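Local coordinates for periplasmic binding protein (Mycobacterium smegmatis, PDB 4MDY) that probably captures an iron-containing solute, perhaps a ferric siderophore, outside the cell membrane and delivers it to an ABC transporter, at residues W57-A69 against K265-S278. Residues are numbered along the deposited sequence; the frame is centred on the assembly and turned at random.
Sequences WFGGEPFGVWPWA and KELAGAIAFASPLS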
loop_
_atom_site.group_PDB
_atom_site.type_symbol
_atom_site.label_atom_id
_atom_site.label_comp_id
_atom_site.label_asym_id
_atom_site.label_seq_id
_atom_site.Cartn_x
_atom_site.Cartn_y
_atom_site.Cartn_z
ATOM N N TRP A 57 -5.855 9.140 -2.919
ATOM C CA TRP A 57 -5.787 8.748 -1.515
ATOM C C TRP A 57 -5.131 9.862 -0.689
ATOM O O TRP A 57 -5.795 10.500 0.124
ATOM C CB TRP A 57 -5.051 7.406 -1.385
ATOM C CG TRP A 57 -4.913 6.886 0.009
ATOM C CD1 TRP A 57 -5.581 7.308 1.129
ATOM C CD2 TRP A 57 -4.071 5.810 0.430
ATOM N NE1 TRP A 57 -5.183 6.572 2.221
ATOM C CE2 TRP A 57 -4.257 5.648 1.820
ATOM C CE3 TRP A 57 -3.164 4.977 -0.232
ATOM C CZ2 TRP A 57 -3.569 4.683 2.560
ATOM C CZ3 TRP A 57 -2.482 4.019 0.503
ATOM C CH2 TRP A 57 -2.692 3.878 1.882
ATOM N N PHE A 58 -3.839 10.094 -0.894
ATOM C CA PHE A 58 -3.142 11.201 -0.224
ATOM C C PHE A 58 -1.895 11.636 -0.987
ATOM O O PHE A 58 -1.512 11.003 -1.973
ATOM C CB PHE A 58 -2.777 10.819 1.218
ATOM C CG PHE A 58 -1.642 9.830 1.326
ATOM C CD1 PHE A 58 -1.854 8.480 1.073
ATOM C CD2 PHE A 58 -0.368 10.245 1.703
ATOM C CE1 PHE A 58 -0.813 7.565 1.177
ATOM C CE2 PHE A 58 0.677 9.336 1.810
ATOM C CZ PHE A 58 0.453 7.993 1.545
ATOM N N GLY A 59 -1.280 12.727 -0.524
ATOM C CA GLY A 59 -0.008 13.207 -1.060
ATOM C C GLY A 59 -0.075 14.247 -2.168
ATOM O O GLY A 59 0.959 14.762 -2.586
ATOM N N GLY A 60 -1.275 14.549 -2.657
ATOM C CA GLY A 60 -1.456 15.545 -3.717
ATOM C C GLY A 60 -0.634 15.291 -4.966
ATOM O O GLY A 60 -0.082 16.221 -5.550
ATOM N N GLU A 61 -0.541 14.028 -5.372
ATOM C CA GLU A 61 0.222 13.654 -6.556
ATOM C C GLU A 61 -0.635 13.868 -7.797
ATOM O O GLU A 61 -1.853 13.743 -7.728
ATOM C CB GLU A 61 0.642 12.188 -6.474
ATOM C CG GLU A 61 1.490 11.863 -5.254
ATOM C CD GLU A 61 2.884 12.467 -5.311
ATOM O OE1 GLU A 61 3.414 12.651 -6.426
ATOM O OE2 GLU A 61 3.459 12.751 -4.236
ATOM N N PRO A 62 -0.005 14.181 -8.939
ATOM C CA PRO A 62 -0.779 14.373 -10.176
ATOM C C PRO A 62 -1.544 13.112 -10.593
ATOM O O PRO A 62 -0.947 12.029 -10.733
ATOM C CB PRO A 62 0.282 14.746 -11.223
ATOM C CG PRO A 62 1.607 14.475 -10.590
ATOM C CD PRO A 62 1.422 14.497 -9.113
ATOM N N PHE A 63 -2.858 13.270 -10.764
ATOM C CA PHE A 63 -3.776 12.170 -11.086
ATOM C C PHE A 63 -3.887 11.107 -9.984
ATOM O O PHE A 63 -4.430 10.027 -10.217
ATOM C CB PHE A 63 -3.404 11.524 -12.427
ATOM C CG PHE A 63 -3.434 12.482 -13.581
ATOM C CD1 PHE A 63 -4.641 12.976 -14.052
ATOM C CD2 PHE A 63 -2.260 12.892 -14.191
ATOM C CE1 PHE A 63 -4.675 13.856 -15.115
ATOM C CE2 PHE A 63 -2.284 13.773 -15.256
ATOM C CZ PHE A 63 -3.493 14.257 -15.715
ATOM N N GLY A 64 -3.400 11.428 -8.788
ATOM C CA GLY A 64 -3.331 10.471 -7.677
ATOM C C GLY A 64 -2.308 9.370 -7.903
ATOM O O GLY A 64 -2.272 8.387 -7.157
ATOM N N VAL A 65 -1.473 9.543 -8.923
ATOM C CA VAL A 65 -0.488 8.549 -9.326
ATOM C C VAL A 65 0.882 9.022 -8.850
ATOM O O VAL A 65 1.364 10.084 -9.248
ATOM C CB VAL A 65 -0.491 8.340 -10.853
ATOM C CG1 VAL A 65 0.581 7.344 -11.281
ATOM C CG2 VAL A 65 -1.853 7.853 -11.313
ATOM N N TRP A 66 1.492 8.216 -7.993
ATOM C CA TRP A 66 2.767 8.554 -7.365
ATOM C C TRP A 66 3.934 8.334 -8.336
ATOM O O TRP A 66 3.766 7.670 -9.371
ATOM C CB TRP A 66 2.935 7.737 -6.071
ATOM C CG TRP A 66 2.082 8.256 -4.934
ATOM C CD1 TRP A 66 0.717 8.285 -4.878
ATOM C CD2 TRP A 66 2.540 8.825 -3.703
ATOM N NE1 TRP A 66 0.300 8.828 -3.694
ATOM C CE2 TRP A 66 1.402 9.168 -2.951
ATOM C CE3 TRP A 66 3.804 9.081 -3.165
ATOM C CZ2 TRP A 66 1.491 9.745 -1.683
ATOM C CZ3 TRP A 66 3.887 9.656 -1.907
ATOM C CH2 TRP A 66 2.741 9.971 -1.182
ATOM N N PRO A 67 5.120 8.898 -8.017
ATOM C CA PRO A 67 6.231 8.905 -8.973
ATOM C C PRO A 67 6.614 7.545 -9.563
ATOM O O PRO A 67 7.007 7.471 -10.715
ATOM C CB PRO A 67 7.386 9.488 -8.151
ATOM C CG PRO A 67 6.711 10.398 -7.181
ATOM C CD PRO A 67 5.459 9.655 -6.796
ATOM N N TRP A 68 6.494 6.479 -8.781
ATOM C CA TRP A 68 6.870 5.141 -9.255
ATOM C C TRP A 68 5.915 4.552 -10.304
ATOM O O TRP A 68 6.208 3.512 -10.882
ATOM C CB TRP A 68 6.993 4.180 -8.072
ATOM C CG TRP A 68 5.752 4.110 -7.264
ATOM C CD1 TRP A 68 4.615 3.423 -7.573
ATOM C CD2 TRP A 68 5.492 4.780 -6.026
ATOM N NE1 TRP A 68 3.674 3.611 -6.599
ATOM C CE2 TRP A 68 4.182 4.441 -5.638
ATOM C CE3 TRP A 68 6.243 5.634 -5.204
ATOM C CZ2 TRP A 68 3.601 4.916 -4.459
ATOM C CZ3 TRP A 68 5.665 6.100 -4.024
ATOM C CH2 TRP A 68 4.358 5.739 -3.668
ATOM N N ALA A 69 4.768 5.191 -10.532
ATOM C CA ALA A 69 3.835 4.741 -11.559
ATOM C C ALA A 69 3.603 5.766 -12.682
ATOM O O ALA A 69 2.818 5.507 -13.596
ATOM C CB ALA A 69 2.515 4.346 -10.925
ATOM N N LYS A 265 8.947 11.509 1.979
ATOM C CA LYS A 265 7.570 11.374 1.518
ATOM C C LYS A 265 7.399 10.191 0.554
ATOM O O LYS A 265 6.421 9.442 0.652
ATOM C CB LYS A 265 7.100 12.648 0.826
ATOM C CG LYS A 265 5.627 12.616 0.460
ATOM C CD LYS A 265 5.279 13.715 -0.516
ATOM C CE LYS A 265 3.784 13.894 -0.642
ATOM N NZ LYS A 265 3.503 14.936 -1.659
ATOM N N GLU A 266 8.341 10.026 -0.374
ATOM C CA GLU A 266 8.199 8.980 -1.387
ATOM C C GLU A 266 8.295 7.598 -0.752
ATOM O O GLU A 266 7.543 6.700 -1.110
ATOM C CB GLU A 266 9.223 9.116 -2.522
ATOM C CG GLU A 266 8.705 8.486 -3.814
ATOM C CD GLU A 266 9.779 8.131 -4.819
ATOM O OE1 GLU A 266 10.973 8.417 -4.571
ATOM O OE2 GLU A 266 9.412 7.557 -5.869
ATOM N N LEU A 267 9.197 7.435 0.205
ATOM C CA LEU A 267 9.339 6.142 0.861
ATOM C C LEU A 267 8.120 5.860 1.739
ATOM O O LEU A 267 7.622 4.734 1.755
ATOM C CB LEU A 267 10.647 6.060 1.648
ATOM C CG LEU A 267 10.894 4.744 2.388
ATOM C CD1 LEU A 267 10.706 3.534 1.474
ATOM C CD2 LEU A 267 12.291 4.742 2.985
ATOM N N ALA A 268 7.617 6.881 2.439
ATOM C CA ALA A 268 6.390 6.732 3.214
ATOM C C ALA A 268 5.252 6.325 2.295
ATOM O O ALA A 268 4.485 5.420 2.608
ATOM C CB ALA A 268 6.035 8.025 3.945
ATOM N N GLY A 269 5.141 7.001 1.157
ATOM C CA GLY A 269 4.104 6.677 0.179
ATOM C C GLY A 269 4.258 5.266 -0.353
ATOM O O GLY A 269 3.284 4.531 -0.479
ATOM N N ALA A 270 5.491 4.879 -0.651
ATOM C CA ALA A 270 5.759 3.561 -1.220
ATOM C C ALA A 270 5.362 2.443 -0.256
ATOM O O ALA A 270 4.738 1.477 -0.662
ATOM C CB ALA A 270 7.220 3.446 -1.631
ATOM N N ILE A 271 5.674 2.611 1.025
ATOM C CA ILE A 271 5.256 1.666 2.070
ATOM C C ILE A 271 3.728 1.574 2.172
ATOM O O ILE A 271 3.170 0.477 2.239
ATOM C CB ILE A 271 5.854 2.049 3.436
ATOM C CG1 ILE A 271 7.371 1.871 3.403
ATOM C CG2 ILE A 271 5.246 1.218 4.560
ATOM C CD1 ILE A 271 8.110 2.609 4.500
ATOM N N ALA A 272 3.064 2.728 2.166
ATOM C CA ALA A 272 1.611 2.801 2.252
ATOM C C ALA A 272 0.924 2.082 1.103
ATOM O O ALA A 272 -0.022 1.333 1.322
ATOM C CB ALA A 272 1.153 4.252 2.291
ATOM N N PHE A 273 1.396 2.312 -0.117
ATOM C CA PHE A 273 0.779 1.709 -1.294
ATOM C C PHE A 273 1.014 0.201 -1.393
ATOM O O PHE A 273 0.151 -0.528 -1.898
ATOM C CB PHE A 273 1.257 2.402 -2.561
ATOM C CG PHE A 273 0.374 3.534 -2.980
ATOM C CD1 PHE A 273 0.377 4.732 -2.275
ATOM C CD2 PHE A 273 -0.475 3.396 -4.071
ATOM C CE1 PHE A 273 -0.451 5.778 -2.660
ATOM C CE2 PHE A 273 -1.304 4.433 -4.450
ATOM C CZ PHE A 273 -1.289 5.622 -3.743
ATOM N N ALA A 274 2.171 -0.260 -0.924
ATOM C CA ALA A 274 2.465 -1.697 -0.863
ATOM C C ALA A 274 2.027 -2.402 -2.152
ATOM O O ALA A 274 1.250 -3.357 -2.123
ATOM C CB ALA A 274 1.771 -2.309 0.344
ATOM N N SER A 275 2.515 -1.904 -3.281
ATOM C CA SER A 275 2.057 -2.348 -4.589
ATOM C C SER A 275 3.181 -2.998 -5.394
ATOM O O SER A 275 4.344 -2.914 -5.014
ATOM C CB SER A 275 1.498 -1.148 -5.353
ATOM O OG SER A 275 2.528 -0.434 -5.994
ATOM N N PRO A 276 2.838 -3.644 -6.524
ATOM C CA PRO A 276 3.869 -4.204 -7.409
ATOM C C PRO A 276 4.878 -3.169 -7.920
ATOM O O PRO A 276 6.013 -3.514 -8.246
ATOM C CB PRO A 276 3.056 -4.767 -8.574
ATOM C CG PRO A 276 1.743 -5.112 -7.972
ATOM C CD PRO A 276 1.482 -4.063 -6.931
ATOM N N LEU A 277 4.465 -1.912 -7.997
ATOM C CA LEU A 277 5.358 -0.847 -8.427
ATOM C C LEU A 277 6.000 -0.102 -7.264
ATOM O O LEU A 277 7.104 0.420 -7.417
ATOM C CB LEU A 277 4.623 0.145 -9.336
ATOM C CG LEU A 277 4.136 -0.399 -10.678
ATOM C CD1 LEU A 277 3.423 0.699 -11.460
ATOM C CD2 LEU A 277 5.286 -0.967 -11.493
ATOM N N SER A 278 5.332 -0.045 -6.113
ATOM C CA SER A 278 5.852 0.745 -4.997
ATOM C C SER A 278 6.861 -0.032 -4.147
ATOM O O SER A 278 7.833 0.543 -3.642
ATOM C CB SER A 278 4.718 1.318 -4.143
ATOM O OG SER A 278 4.312 0.456 -3.100
#
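Trp68 reaches across from the start of helix 67-73 and lodges as a knob among Glu266, Gly269, Ala270 and Phe273 of helix 265-273, which follows the last strand of the parallel sheet. A chi1 of 56° stands its indole between Ser278 CB on one face, a CH-pi contact, and Trp66 CB on the other. From CB outward, CB meets Leu277 O, and Trp68 CD1 lies 3.7 Å from Leu277 CB. NE1 donates to Asp42, which also bonds Ser275 OG. CE3 passes the Glu266 carboxylate, CZ3 comes near Glu266 O, and Trp68 CH2 ends 3.3 Å from Ala270 N. At CZ2 the edge of Trp68 meets the face of Phe273, planes 71° apart. Trp66 NE1, weakly bonded to Phe58 O, only packs against Phe273 CE1 (3.3 Å) in an oblique ring pair, while Gly269 CA lies over the Trp66 indole. Trp57 CE3 sits over the face of Phe273, 3.7 Å from its CE1, the rings again oblique. Extended Lys265 sends NZ to a lone pair of Gly59 O (2.7 Å) and, weakly, to Glu61 OE2 in a salt bridge. The junction is thus mostly aromatic packing: Lys265 bonds directly across it, and Asp42, bridging Trp68 NE1 and Ser275 OG, fixes the indole's orientation.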